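Local atomic coordinates of magnesium and cobalt efflux protein (Bordetella parapertussis, PDB entry 3JTF), a protein that probably takes part in magnesium and cobalt ion transport, and binds AMP through the pair of CBS domains that makes up this fragment. Residues V84-L87 / N88-L91. Sequence-based numbering, arbitrary orientation.
Sequences VKRL and NVLL
A chi1 of 176° at Val89 turns CG1 toward Lys85 and CG2 toward Arg86, so that each methyl meets a different residue of the segment leading into the helix. The Lys85 chain runs forward beside the first helical turn; its CE reaches Val89 CG1 at 4.0 Å, the two side chains crossing at about a right angle. Beyond this methylene contact, Lys85 NZ continues to a salt bridge with Glu93, one turn beyond Val89. Arg86, bent at chi3 (-28°), brings its guanidinium back to Val89, where NH2 lies 3.6 Å from CG2 in an oblique approach. The valine is thus flanked by the aliphatic part of one basic side chain and the charged end of another, on the exposed side of the helix.

Backbone bonds close the turn. Leu90 N donates to Arg86 O at 3.1 Å, and Leu91 N to Leu87 O at 2.9 Å. Glu4 accepts hydrogen bonds from the amides of Leu87 and Asn88, which the first turn cannot pair internally; its carboxylate would also suit the positive end of the helix dipole. On the buried side, Leu87 and Leu90 pack against helices 7-10 and 117-126, while Leu91 also meets Val125 of the second subunit. With Arg86 at the N-cap, this is the start of an alpha-helix following strand 80-82 in the second CBS domain.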
loop_
_atom_site.group_PDB
_atom_site.type_symbol
_atom_site.label_atom_id
_atom_site.label_comp_id
_atom_site.label_asym_id
_atom_site.label_seq_id
_atom_site.Cartn_x
_atom_site.Cartn_y
_atom_site.Cartn_z
ATOM N N VAL B 84 -22.198 10.123 0.672
ATOM C CA VAL B 84 -23.060 9.935 -0.469
ATOM C C VAL B 84 -22.296 9.823 -1.803
ATOM O O VAL B 84 -22.899 9.585 -2.830
ATOM C CB VAL B 84 -24.144 11.048 -0.581
ATOM C CG1 VAL B 84 -25.129 10.960 0.621
ATOM C CG2 VAL B 84 -23.510 12.475 -0.748
ATOM N N LYS B 85 -20.971 9.951 -1.791
ATOM C CA LYS B 85 -20.233 9.958 -3.053
ATOM C C LYS B 85 -20.390 8.588 -3.713
ATOM O O LYS B 85 -20.327 7.550 -3.051
ATOM C CB LYS B 85 -18.767 10.327 -2.809
ATOM C CG LYS B 85 -17.970 10.538 -4.099
ATOM C CD LYS B 85 -16.939 11.608 -3.975
ATOM C CE LYS B 85 -16.459 12.085 -5.346
ATOM N NZ LYS B 85 -15.657 13.334 -5.260
ATOM N N ARG B 86 -20.676 8.592 -5.007
ATOM C CA ARG B 86 -20.850 7.356 -5.744
ATOM C C ARG B 86 -19.498 6.731 -6.087
ATOM O O ARG B 86 -18.502 7.433 -6.275
ATOM C CB ARG B 86 -21.707 7.589 -6.990
ATOM C CG ARG B 86 -23.160 8.069 -6.614
ATOM C CD ARG B 86 -24.178 7.918 -7.759
ATOM N NE ARG B 86 -23.572 8.002 -9.091
ATOM C CZ ARG B 86 -23.000 9.094 -9.623
ATOM N NH1 ARG B 86 -22.938 10.245 -8.945
ATOM N NH2 ARG B 86 -22.469 9.030 -10.844
ATOM N N LEU B 87 -19.491 5.410 -6.154
ATOM C CA LEU B 87 -18.260 4.638 -6.345
ATOM C C LEU B 87 -17.608 4.862 -7.701
ATOM O O LEU B 87 -16.396 4.945 -7.769
ATOM C CB LEU B 87 -18.501 3.141 -6.156
ATOM C CG LEU B 87 -19.040 2.776 -4.772
ATOM C CD1 LEU B 87 -18.923 1.268 -4.557
ATOM C CD2 LEU B 87 -18.362 3.545 -3.644
ATOM N N ASN B 88 -18.396 4.962 -8.765
ATOM C CA ASN B 88 -17.799 5.077 -10.099
ATOM C C ASN B 88 -17.018 6.412 -10.197
ATOM O O ASN B 88 -15.925 6.452 -10.776
ATOM C CB ASN B 88 -18.824 4.929 -11.243
ATOM C CG ASN B 88 -19.519 3.533 -11.277
ATOM O OD1 ASN B 88 -18.977 2.511 -10.804
ATOM N ND2 ASN B 88 -20.730 3.499 -11.851
ATOM N N VAL B 89 -17.556 7.470 -9.605
ATOM C CA VAL B 89 -16.904 8.793 -9.642
ATOM C C VAL B 89 -15.665 8.778 -8.755
ATOM O O VAL B 89 -14.613 9.224 -9.173
ATOM C CB VAL B 89 -17.841 9.900 -9.199
ATOM C CG1 VAL B 89 -17.110 11.253 -9.156
ATOM C CG2 VAL B 89 -19.071 9.974 -10.171
ATOM N N LEU B 90 -15.781 8.176 -7.583
ATOM C CA LEU B 90 -14.667 8.110 -6.627
ATOM C C LEU B 90 -13.489 7.306 -7.188
ATOM O O LEU B 90 -12.308 7.622 -6.933
ATOM C CB LEU B 90 -15.138 7.503 -5.296
ATOM C CG LEU B 90 -14.090 7.364 -4.195
ATOM C CD1 LEU B 90 -13.371 8.772 -3.920
ATOM C CD2 LEU B 90 -14.701 6.779 -2.908
ATOM N N LEU B 91 -13.812 6.231 -7.909
ATOM C CA LEU B 91 -12.780 5.454 -8.581
ATOM C C LEU B 91 -11.930 6.330 -9.537
ATOM O O LEU B 91 -10.719 6.255 -9.522
ATOM C CB LEU B 91 -13.383 4.296 -9.356
ATOM C CG LEU B 91 -12.311 3.429 -10.033
ATOM C CD1 LEU B 91 -11.183 2.999 -9.084
ATOM C CD2 LEU B 91 -13.006 2.185 -10.687
#